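Local coordinates for oxidase/hydroxylase (Streptomyces hygroscopicus subsp. hygroscopicus, PDB 4XCB), which is probably a 2-oxoglutarate-dependent oxygenase of the phytanoyl-CoA dioxygenase family that binds hygromycin B, consistent with a role in orthosomycin biosynthesis, at residues A[65-75]-A[221-229]; A[81-92]-A[133-141]. All blocks are in the same frame, centred on the assembly; numbering follows the deposited sequence.

Contact 1. Residues A[65-75]-A[221-229]; sequences FARLALDDRLL and LLTAFGYGP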
loop_
_atom_site.group_PDB
_atom_site.type_symbol
_atom_site.label_atom_id
_atom_site.label_comp_id
_atom_site.label_asym_id
_atom_site.label_seq_id
_atom_site.Cartn_x
_atom_site.Cartn_y
_atom_site.Cartn_z
ATOM N N PHE A 65 -1.222 -5.678 38.633
ATOM C CA PHE A 65 -0.886 -5.701 37.226
ATOM C C PHE A 65 -2.121 -5.811 36.345
ATOM O O PHE A 65 -2.087 -5.376 35.193
ATOM C CB PHE A 65 0.121 -6.808 36.955
ATOM C CG PHE A 65 1.477 -6.491 37.506
ATOM C CD1 PHE A 65 2.166 -5.374 37.048
ATOM C CD2 PHE A 65 2.057 -7.269 38.496
ATOM C CE1 PHE A 65 3.402 -5.051 37.561
ATOM C CE2 PHE A 65 3.309 -6.947 39.007
ATOM C CZ PHE A 65 3.973 -5.837 38.546
ATOM N N ALA A 66 -3.215 -6.334 36.891
ATOM C CA ALA A 66 -4.498 -6.231 36.202
ATOM C C ALA A 66 -4.865 -4.765 35.981
ATOM O O ALA A 66 -5.343 -4.391 34.912
ATOM C CB ALA A 66 -5.603 -6.940 36.988
ATOM N N ARG A 67 -4.624 -3.933 36.993
ATOM C CA ARG A 67 -4.944 -2.514 36.896
ATOM C C ARG A 67 -3.961 -1.792 35.987
ATOM O O ARG A 67 -4.353 -0.902 35.224
ATOM C CB ARG A 67 -4.969 -1.866 38.282
ATOM C CG ARG A 67 -6.177 -2.324 39.113
ATOM C CD ARG A 67 -6.362 -1.487 40.361
ATOM N NE ARG A 67 -5.337 -1.780 41.349
ATOM C CZ ARG A 67 -5.436 -2.759 42.244
ATOM N NH1 ARG A 67 -6.519 -3.528 42.274
ATOM N NH2 ARG A 67 -4.454 -2.966 43.106
ATOM N N LEU A 68 -2.696 -2.183 36.060
ATOM C CA LEU A 68 -1.679 -1.590 35.192
ATOM C C LEU A 68 -2.049 -1.824 33.727
ATOM O O LEU A 68 -1.951 -0.909 32.910
ATOM C CB LEU A 68 -0.288 -2.154 35.501
ATOM C CG LEU A 68 0.842 -1.615 34.637
ATOM C CD1 LEU A 68 0.807 -0.098 34.663
ATOM C CD2 LEU A 68 2.175 -2.122 35.145
ATOM N N ALA A 69 -2.479 -3.040 33.403
ATOM C CA ALA A 69 -2.871 -3.380 32.029
ATOM C C ALA A 69 -3.991 -2.499 31.476
ATOM O O ALA A 69 -4.091 -2.304 30.263
ATOM C CB ALA A 69 -3.284 -4.846 31.952
ATOM N N LEU A 70 -4.837 -1.972 32.356
ATOM C CA LEU A 70 -5.942 -1.118 31.930
ATOM C C LEU A 70 -5.694 0.363 32.238
ATOM O O LEU A 70 -6.592 1.178 32.070
ATOM C CB LEU A 70 -7.251 -1.567 32.584
ATOM C CG LEU A 70 -7.641 -3.028 32.370
ATOM C CD1 LEU A 70 -9.020 -3.287 32.953
ATOM C CD2 LEU A 70 -7.618 -3.399 30.898
ATOM N N ASP A 71 -4.492 0.701 32.700
ATOM C CA ASP A 71 -4.168 2.088 33.034
ATOM C C ASP A 71 -4.269 2.953 31.775
ATOM O O ASP A 71 -3.721 2.595 30.735
ATOM C CB ASP A 71 -2.760 2.167 33.650
ATOM C CG ASP A 71 -2.500 3.470 34.401
ATOM O OD1 ASP A 71 -2.537 4.559 33.796
ATOM O OD2 ASP A 71 -2.218 3.397 35.614
ATOM N N ASP A 72 -4.960 4.088 31.842
ATOM C CA ASP A 72 -5.070 4.929 30.640
ATOM C C ASP A 72 -3.727 5.522 30.183
ATOM O O ASP A 72 -3.628 6.024 29.067
ATOM C CB ASP A 72 -6.085 6.056 30.845
ATOM C CG ASP A 72 -5.782 6.907 32.051
ATOM O OD1 ASP A 72 -4.868 6.543 32.823
ATOM O OD2 ASP A 72 -6.471 7.935 32.237
ATOM N N ARG A 73 -2.701 5.467 31.026
ATOM C CA ARG A 73 -1.387 5.944 30.605
ATOM C C ARG A 73 -0.807 4.978 29.585
ATOM O O ARG A 73 0.062 5.349 28.802
ATOM C CB ARG A 73 -0.450 6.108 31.803
ATOM C CG ARG A 73 -0.692 7.392 32.576
ATOM C CD ARG A 73 0.104 7.430 33.867
ATOM N NE ARG A 73 -0.329 6.411 34.823
ATOM C CZ ARG A 73 0.225 6.236 36.016
ATOM N NH1 ARG A 73 1.233 7.006 36.394
ATOM N NH2 ARG A 73 -0.237 5.297 36.840
ATOM N N LEU A 74 -1.271 3.729 29.618
ATOM C CA LEU A 74 -0.926 2.766 28.577
ATOM C C LEU A 74 -1.970 2.740 27.480
ATOM O O LEU A 74 -1.636 2.720 26.299
ATOM C CB LEU A 74 -0.786 1.361 29.158
ATOM C CG LEU A 74 0.249 1.147 30.264
ATOM C CD1 LEU A 74 0.468 -0.341 30.490
ATOM C CD2 LEU A 74 1.559 1.821 29.896
ATOM N N LEU A 75 -3.243 2.707 27.868
ATOM C CA LEU A 75 -4.294 2.527 26.885
ATOM C C LEU A 75 -4.429 3.703 25.937
ATOM O O LEU A 75 -4.691 3.509 24.755
ATOM C CB LEU A 75 -5.640 2.271 27.564
ATOM C CG LEU A 75 -5.781 0.973 28.355
ATOM C CD1 LEU A 75 -7.246 0.775 28.668
ATOM C CD2 LEU A 75 -5.232 -0.207 27.569
ATOM N N LEU A 221 14.745 -5.515 34.603
ATOM C CA LEU A 221 13.352 -5.826 34.928
ATOM C C LEU A 221 12.346 -4.999 34.127
ATOM O O LEU A 221 12.480 -3.788 33.999
ATOM C CB LEU A 221 13.110 -5.607 36.424
ATOM C CG LEU A 221 11.838 -6.245 36.991
ATOM C CD1 LEU A 221 11.880 -7.758 36.845
ATOM C CD2 LEU A 221 11.669 -5.855 38.451
ATOM N N LEU A 222 11.322 -5.658 33.602
ATOM C CA LEU A 222 10.264 -4.928 32.929
ATOM C C LEU A 222 9.007 -5.760 32.868
ATOM O O LEU A 222 9.038 -6.963 33.104
ATOM C CB LEU A 222 10.676 -4.522 31.513
ATOM C CG LEU A 222 10.570 -5.605 30.441
ATOM C CD1 LEU A 222 10.743 -5.005 29.068
ATOM C CD2 LEU A 222 11.585 -6.701 30.664
ATOM N N THR A 223 7.902 -5.091 32.565
ATOM C CA THR A 223 6.635 -5.767 32.323
ATOM C C THR A 223 6.096 -5.348 30.964
ATOM O O THR A 223 6.200 -4.188 30.581
ATOM C CB THR A 223 5.610 -5.443 33.422
ATOM O OG1 THR A 223 5.420 -4.023 33.477
ATOM C CG2 THR A 223 6.122 -5.933 34.778
ATOM N N ALA A 224 5.553 -6.302 30.222
ATOM C CA ALA A 224 5.111 -6.056 28.854
ATOM C C ALA A 224 3.635 -6.369 28.721
ATOM O O ALA A 224 3.172 -7.418 29.182
ATOM C CB ALA A 224 5.898 -6.900 27.879
ATOM N N PHE A 225 2.905 -5.475 28.063
ATOM C CA PHE A 225 1.479 -5.707 27.842
ATOM C C PHE A 225 1.183 -5.598 26.365
ATOM O O PHE A 225 1.577 -4.620 25.728
ATOM C CB PHE A 225 0.645 -4.717 28.656
ATOM C CG PHE A 225 0.874 -4.823 30.136
ATOM C CD1 PHE A 225 0.176 -5.750 30.888
ATOM C CD2 PHE A 225 1.788 -4.007 30.770
ATOM C CE1 PHE A 225 0.390 -5.861 32.255
ATOM C CE2 PHE A 225 2.020 -4.113 32.140
ATOM C CZ PHE A 225 1.312 -5.047 32.882
ATOM N N GLY A 226 0.491 -6.603 25.826
ATOM C CA GLY A 226 0.285 -6.710 24.394
ATOM C C GLY A 226 -1.175 -6.483 24.097
ATOM O O GLY A 226 -2.039 -7.028 24.782
ATOM N N TYR A 227 -1.439 -5.651 23.096
ATOM C CA TYR A 227 -2.795 -5.256 22.747
ATOM C C TYR A 227 -3.042 -5.443 21.275
ATOM O O TYR A 227 -2.137 -5.269 20.454
ATOM C CB TYR A 227 -3.064 -3.791 23.110
ATOM C CG TYR A 227 -2.795 -3.422 24.547
ATOM C CD1 TYR A 227 -1.538 -2.984 24.937
ATOM C CD2 TYR A 227 -3.791 -3.515 25.514
ATOM C CE1 TYR A 227 -1.278 -2.637 26.249
ATOM C CE2 TYR A 227 -3.542 -3.165 26.829
ATOM C CZ TYR A 227 -2.287 -2.737 27.193
ATOM O OH TYR A 227 -2.022 -2.385 28.502
ATOM N N GLY A 228 -4.283 -5.746 20.920
ATOM C CA GLY A 228 -4.680 -5.735 19.530
ATOM C C GLY A 228 -6.186 -5.689 19.436
ATOM O O GLY A 228 -6.867 -5.437 20.440
ATOM N N PRO A 229 -6.719 -5.961 18.246
ATOM C CA PRO A 229 -8.165 -5.869 18.040
ATOM C C PRO A 229 -8.942 -6.948 18.768
ATOM O O PRO A 229 -8.392 -7.979 19.108
ATOM C CB PRO A 229 -8.312 -6.026 16.522
ATOM C CG PRO A 229 -6.956 -5.736 15.975
ATOM C CD PRO A 229 -6.003 -6.240 16.986
#
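Phe225 and Tyr227 of strand 221-229 pack against the end of helix 63-69 and the start of helix 72-82, two helices that lie on a face of the larger antiparallel sheet of the double-stranded beta-helix, to which the strand belongs. The axes of the short segments, helix 65-69 and strand 221-229, approach to 10.0 Å at 51°. Thr223, Phe225 and Tyr227, alternate residues, all direct their side chains to the helices, as expected of one face of a strand.

The polar contact across the interface is a single bond: Tyr227 OH donates to Ala69 O at 2.7 Å, the hydroxyl tilted 22° from the carbonyl plane. Replacing Tyr227 with a phenylalanine would probably leave Ala69 O without the hydroxyl that now bonds it.

The apolar contacts centre on the Phe225 ring. Ala69 CA lies over one face, offset toward the rim, while Ala69 CB is 3.7 Å from Phe225 CD1. Leu68, its CG anti to the backbone N (chi1 179°), brings CD2 within 3.6 Å of Phe225 CE2, and Leu74 CD1 approaches Phe225 CD2 at 3.9 Å. Toward the start of the strand, Phe65 CE1 meets the Thr223 methyl CG2 at 4.0 Å, the two side chains crossing at about a right angle. Toward its C-terminal end, where Leu245 of a second subunit packs on both Leu75 and Tyr227, Leu75 CD2 sits 3.5 Å from Tyr227 CE2.

Contact 2. Residues A[81-92]-A[133-141]; sequences VVNQPLRLLEGY and KLYCPYVKA. With HY0 (hygromycin b variant), chain G; AKG (2-oxoglutaric acid), chain F.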
loop_
_atom_site.group_PDB
_atom_site.type_symbol
_atom_site.label_atom_id
_atom_site.label_comp_id
_atom_site.label_asym_id
_atom_site.label_seq_id
_atom_site.Cartn_x
_atom_site.Cartn_y
_atom_site.Cartn_z
ATOM N N VAL A 81 -2.377 4.088 18.181
ATOM C CA VAL A 81 -1.600 3.376 17.166
ATOM C C VAL A 81 -2.312 2.114 16.666
ATOM O O VAL A 81 -1.980 1.593 15.609
ATOM C CB VAL A 81 -0.175 3.020 17.672
ATOM C CG1 VAL A 81 0.617 4.303 17.970
ATOM C CG2 VAL A 81 -0.215 2.093 18.890
ATOM N N VAL A 82 -3.284 1.622 17.423
ATOM C CA VAL A 82 -4.105 0.489 16.954
ATOM C C VAL A 82 -5.383 0.952 16.254
ATOM O O VAL A 82 -5.722 0.469 15.172
ATOM C CB VAL A 82 -4.478 -0.445 18.114
ATOM C CG1 VAL A 82 -5.291 -1.634 17.617
ATOM C CG2 VAL A 82 -3.228 -0.947 18.804
ATOM N N ASN A 83 -6.089 1.893 16.872
ATOM C CA ASN A 83 -7.303 2.480 16.305
ATOM C C ASN A 83 -8.347 1.428 15.882
ATOM O O ASN A 83 -8.961 1.502 14.808
ATOM C CB ASN A 83 -6.940 3.398 15.137
ATOM C CG ASN A 83 -6.406 4.738 15.611
ATOM O OD1 ASN A 83 -7.117 5.486 16.291
ATOM N ND2 ASN A 83 -5.150 5.048 15.266
ATOM N N GLN A 84 -8.513 0.438 16.755
ATOM C CA GLN A 84 -9.548 -0.600 16.638
ATOM C C GLN A 84 -10.149 -0.814 18.019
ATOM O O GLN A 84 -9.498 -0.497 19.020
ATOM C CB GLN A 84 -8.968 -1.924 16.140
ATOM C CG GLN A 84 -8.272 -1.844 14.813
ATOM C CD GLN A 84 -9.250 -1.872 13.654
ATOM O OE1 GLN A 84 -9.752 -2.917 13.274
ATOM N NE2 GLN A 84 -9.490 -0.716 13.073
ATOM N N PRO A 85 -11.374 -1.370 18.082
ATOM C CA PRO A 85 -11.847 -1.878 19.371
ATOM C C PRO A 85 -10.787 -2.814 19.935
ATOM O O PRO A 85 -10.303 -3.686 19.227
ATOM C CB PRO A 85 -13.149 -2.620 19.020
ATOM C CG PRO A 85 -13.590 -2.026 17.719
ATOM C CD PRO A 85 -12.316 -1.658 16.988
ATOM N N LEU A 86 -10.421 -2.596 21.190
ATOM C CA LEU A 86 -9.217 -3.154 21.784
ATOM C C LEU A 86 -9.445 -4.376 22.657
ATOM O O LEU A 86 -10.455 -4.477 23.364
ATOM C CB LEU A 86 -8.552 -2.079 22.632
ATOM C CG LEU A 86 -7.048 -1.850 22.618
ATOM C CD1 LEU A 86 -6.435 -1.972 21.224
ATOM C CD2 LEU A 86 -6.827 -0.464 23.195
ATOM N N ARG A 87 -8.465 -5.271 22.641
ATOM C CA ARG A 87 -8.431 -6.400 23.555
ATOM C C ARG A 87 -7.020 -6.557 24.117
ATOM O O ARG A 87 -6.036 -6.336 23.417
ATOM C CB ARG A 87 -8.888 -7.667 22.835
ATOM C CG ARG A 87 -8.969 -8.888 23.710
ATOM C CD ARG A 87 -9.267 -10.137 22.886
ATOM N NE ARG A 87 -9.538 -11.241 23.793
ATOM C CZ ARG A 87 -9.783 -12.491 23.429
ATOM N NH1 ARG A 87 -9.779 -12.838 22.149
ATOM N NH2 ARG A 87 -10.031 -13.405 24.363
ATOM N N LEU A 88 -6.918 -6.905 25.392
ATOM C CA LEU A 88 -5.643 -7.243 26.011
ATOM C C LEU A 88 -5.225 -8.648 25.602
ATOM O O LEU A 88 -5.956 -9.609 25.861
ATOM C CB LEU A 88 -5.758 -7.128 27.536
ATOM C CG LEU A 88 -4.534 -7.581 28.330
ATOM C CD1 LEU A 88 -3.366 -6.641 28.124
ATOM C CD2 LEU A 88 -4.881 -7.677 29.815
ATOM N N LEU A 89 -4.061 -8.784 24.963
ATOM C CA LEU A 89 -3.681 -10.089 24.402
ATOM C C LEU A 89 -2.710 -10.863 25.289
ATOM O O LEU A 89 -2.683 -12.098 25.269
ATOM C CB LEU A 89 -3.071 -9.915 23.011
ATOM C CG LEU A 89 -3.980 -9.254 21.986
ATOM C CD1 LEU A 89 -3.188 -9.150 20.697
ATOM C CD2 LEU A 89 -5.273 -10.023 21.775
ATOM N N GLU A 90 -1.933 -10.139 26.082
ATOM C CA GLU A 90 -0.980 -10.765 27.001
ATOM C C GLU A 90 -0.422 -9.757 27.989
ATOM O O GLU A 90 -0.461 -8.556 27.752
ATOM C CB GLU A 90 0.172 -11.421 26.243
ATOM C CG GLU A 90 0.878 -10.475 25.302
ATOM C CD GLU A 90 2.074 -11.115 24.617
ATOM O OE1 GLU A 90 2.523 -10.561 23.596
ATOM O OE2 GLU A 90 2.568 -12.158 25.098
ATOM N N GLY A 91 0.089 -10.255 29.108
ATOM C CA GLY A 91 0.789 -9.399 30.044
ATOM C C GLY A 91 1.774 -10.252 30.801
ATOM O O GLY A 91 1.379 -11.193 31.507
ATOM N N TYR A 92 3.059 -9.950 30.649
ATOM C CA TYR A 92 4.089 -10.759 31.286
ATOM C C TYR A 92 5.228 -9.910 31.833
ATOM O O TYR A 92 5.317 -8.713 31.561
ATOM C CB TYR A 92 4.638 -11.803 30.305
ATOM C CG TYR A 92 5.300 -11.225 29.075
ATOM C CD1 TYR A 92 4.561 -10.952 27.932
ATOM C CD2 TYR A 92 6.664 -10.985 29.055
ATOM C CE1 TYR A 92 5.157 -10.433 26.805
ATOM C CE2 TYR A 92 7.269 -10.462 27.936
ATOM C CZ TYR A 92 6.507 -10.192 26.816
ATOM O OH TYR A 92 7.122 -9.678 25.701
ATOM N N LYS A 133 -4.839 8.183 10.480
ATOM C CA LYS A 133 -4.729 7.252 11.594
ATOM C C LYS A 133 -3.836 6.071 11.273
ATOM O O LYS A 133 -3.918 5.500 10.184
ATOM C CB LYS A 133 -6.122 6.744 11.986
ATOM C CG LYS A 133 -7.003 7.822 12.604
ATOM C CD LYS A 133 -8.250 7.212 13.214
ATOM C CE LYS A 133 -9.114 8.258 13.902
ATOM N NZ LYS A 133 -9.606 9.288 12.946
ATOM N N LEU A 134 -2.994 5.700 12.229
ATOM C CA LEU A 134 -2.275 4.428 12.182
ATOM C C LEU A 134 -3.166 3.275 12.596
ATOM O O LEU A 134 -3.975 3.398 13.515
ATOM C CB LEU A 134 -1.061 4.447 13.090
ATOM C CG LEU A 134 0.065 5.350 12.593
ATOM C CD1 LEU A 134 0.928 5.697 13.780
ATOM C CD2 LEU A 134 0.878 4.653 11.523
ATOM N N TYR A 135 -3.002 2.153 11.905
ATOM C CA TYR A 135 -3.697 0.925 12.238
ATOM C C TYR A 135 -2.676 -0.208 12.387
ATOM O O TYR A 135 -2.333 -0.868 11.416
ATOM C CB TYR A 135 -4.741 0.591 11.165
ATOM C CG TYR A 135 -5.855 1.603 11.077
ATOM C CD1 TYR A 135 -6.955 1.526 11.929
ATOM C CD2 TYR A 135 -5.814 2.633 10.153
ATOM C CE1 TYR A 135 -7.999 2.441 11.851
ATOM C CE2 TYR A 135 -6.855 3.561 10.064
ATOM C CZ TYR A 135 -7.939 3.461 10.923
ATOM O OH TYR A 135 -8.972 4.374 10.874
ATOM N N CYS A 136 -2.163 -0.403 13.601
ATOM C CA CYS A 136 -1.224 -1.493 13.871
ATOM C C CYS A 136 -1.915 -2.546 14.704
ATOM O O CYS A 136 -2.383 -2.252 15.797
ATOM C CB CYS A 136 0.020 -0.997 14.608
ATOM S SG CYS A 136 0.811 0.412 13.814
ATOM N N PRO A 137 -1.980 -3.778 14.198
ATOM C CA PRO A 137 -2.823 -4.744 14.910
ATOM C C PRO A 137 -2.183 -5.364 16.160
ATOM O O PRO A 137 -2.927 -5.935 16.959
ATOM C CB PRO A 137 -3.093 -5.809 13.848
ATOM C CG PRO A 137 -1.903 -5.761 12.974
ATOM C CD PRO A 137 -1.466 -4.318 12.928
ATOM N N TYR A 138 -0.870 -5.289 16.340
ATOM C CA TYR A 138 -0.275 -5.906 17.514
ATOM C C TYR A 138 0.771 -4.962 18.047
ATOM O O TYR A 138 1.807 -4.778 17.410
ATOM C CB TYR A 138 0.346 -7.268 17.178
ATOM C CG TYR A 138 0.463 -8.216 18.351
ATOM C CD1 TYR A 138 -0.111 -9.476 18.299
ATOM C CD2 TYR A 138 1.122 -7.847 19.509
ATOM C CE1 TYR A 138 -0.020 -10.349 19.365
ATOM C CE2 TYR A 138 1.228 -8.713 20.580
ATOM C CZ TYR A 138 0.656 -9.961 20.505
ATOM O OH TYR A 138 0.739 -10.845 21.568
ATOM N N VAL A 139 0.483 -4.334 19.182
ATOM C CA VAL A 139 1.442 -3.438 19.811
ATOM C C VAL A 139 1.653 -3.824 21.274
ATOM O O VAL A 139 0.783 -4.450 21.926
ATOM C CB VAL A 139 1.001 -1.966 19.708
ATOM C CG1 VAL A 139 0.806 -1.568 18.226
ATOM C CG2 VAL A 139 -0.266 -1.747 20.477
ATOM N N LYS A 140 2.827 -3.476 21.783
ATOM C CA LYS A 140 3.184 -3.731 23.158
ATOM C C LYS A 140 3.516 -2.454 23.872
ATOM O O LYS A 140 4.136 -1.555 23.302
ATOM C CB LYS A 140 4.378 -4.672 23.250
ATOM C CG LYS A 140 4.054 -6.109 23.051
ATOM C CD LYS A 140 5.252 -6.949 23.429
ATOM C CE LYS A 140 5.016 -8.391 23.059
ATOM N NZ LYS A 140 6.304 -9.152 23.062
ATOM N N ALA A 141 3.120 -2.381 25.133
ATOM C CA ALA A 141 3.647 -1.366 26.025
ATOM C C ALA A 141 4.630 -2.044 26.957
ATOM O O ALA A 141 4.254 -2.890 27.767
ATOM C CB ALA A 141 2.531 -0.685 26.809
HETATM C C1 HY0 G . 9.133 -18.222 18.400
HETATM C C2 HY0 G . 9.766 -19.451 17.786
HETATM C C3 HY0 G . 9.686 -20.613 18.765
HETATM C C4 HY0 G . 10.396 -20.256 20.071
HETATM C C5 HY0 G . 9.857 -18.951 20.664
HETATM C C6 HY0 G . 9.846 -17.829 19.672
HETATM N N7 HY0 G . 9.060 -19.772 16.605
HETATM O O8 HY0 G . 9.262 -17.167 17.475
HETATM N N9 HY0 G . 10.197 -21.314 21.001
HETATM C C10 HY0 G . 11.140 -22.386 20.695
HETATM O O11 HY0 G . 10.696 -18.580 21.737
HETATM C C12 HY0 G . 8.909 -14.315 20.488
HETATM C C13 HY0 G . 9.808 -15.471 20.143
HETATM O O14 HY0 G . 10.976 -15.533 20.925
HETATM C C15 HY0 G . 11.732 -14.364 20.771
HETATM C C16 HY0 G . 11.027 -13.286 21.532
HETATM C C17 HY0 G . 9.615 -13.079 20.846
HETATM O O18 HY0 G . 9.128 -16.716 20.277
HETATM C C19 HY0 G . 13.126 -14.602 21.346
HETATM O O20 HY0 G . 13.826 -15.492 20.472
HETATM O O21 HY0 G . 10.856 -13.650 22.851
HETATM O O22 HY0 G . 8.827 -12.361 21.701
HETATM C C23 HY0 G . 7.620 -13.128 21.878
HETATM C C24 HY0 G . 7.120 -12.933 23.270
HETATM C C25 HY0 G . 5.694 -13.447 23.393
HETATM C C26 HY0 G . 4.800 -12.843 22.330
HETATM C C27 HY0 G . 5.383 -13.158 20.994
HETATM O O28 HY0 G . 6.689 -12.630 20.948
HETATM O O29 HY0 G . 7.947 -14.555 21.591
HETATM O O30 HY0 G . 7.910 -13.662 24.216
HETATM O O31 HY0 G . 5.229 -13.169 24.694
HETATM O O32 HY0 G . 4.676 -11.427 22.484
HETATM C C33 HY0 G . 4.556 -12.508 19.870
HETATM C C34 HY0 G . 4.818 -13.225 18.571
HETATM O O35 HY0 G . 4.167 -14.478 18.528
HETATM N N36 HY0 G . 4.982 -11.167 19.716
HETATM C C1 AKG F . 9.915 -9.017 24.118
HETATM O O1 AKG F . 9.386 -9.497 23.066
HETATM O O2 AKG F . 9.589 -9.454 25.263
HETATM C C2 AKG F . 10.932 -7.915 24.003
HETATM O O5 AKG F . 11.126 -7.445 22.897
HETATM C C3 AKG F . 11.702 -7.459 25.232
HETATM C C4 AKG F . 12.280 -6.069 25.104
HETATM C C5 AKG F . 13.256 -5.811 26.242
HETATM O O3 AKG F . 13.747 -4.658 26.399
HETATM O O4 AKG F . 13.564 -6.753 27.021
HETATM O O HOH W 1 -2.783 7.297 14.572
#
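The substrate and cosubstrate pocket of the double-stranded beta-helix takes Glu90, Tyr92 and Lys140 from this contact. Lys140, extended beyond CG, donates from NZ to Tyr92 OH at 2.8 Å, arriving at the ring's edge, and also to O32 of the hygromycin B variant. Tyr92 OH in turn donates to O2 of 2-oxoglutarate at 2.5 Å, so one hydroxyl joins lysine and cosubstrate. Glu90 OE1 accepts from ligand O32 and from Tyr138 OH (2.7 Å), the latter coming from above the carboxylate, 62° out of its plane; OE2 takes ligand O31. A CH-pi contact places Leu89 CD1 over the Tyr138 ring face, 4.0 Å from its centroid.

Away from the pocket, the C-terminal end of helix 72-82 is tied down by polar bonds. Cys136 N donates to Val81 O at 2.8 Å, and Asn83 ND2, just after the helix, reaches Leu134 O at 2.7 Å, nearly straight at 167° and in the carbonyl plane. Val82 CG2 presses tightly on Val139 CG2 (3.5 Å).

Leu89 and Glu90 form a classic beta bulge facing Gly226 of strand 220-229, which runs between strands 86-96 and 139-144, while helix 9-18 covers Val81, Leu134 and Cys136 through Phe15.

In the fold
Contact 1 and contact 2 have centres 10 Å apart and meet on one antiparallel sheet, in which strand 220-229 lies between strands 86-96 and 139-144. Backbone bonds join them directly: Gly226 O lies 2.7 Å from Leu89 N, and Gly228 O the same distance from Arg87 N. Both also use helix 72-82, which begins in segment 65-75 and ends in segment 81-92. Along the chain the order is 65-75, 81-92, 133-141, 221-229, so both segments of contact 2 fall between those of contact 1. The shared sheet thus carries helix packing in contact 1 and ligand-binding residues in contact 2; both touch a second subunit.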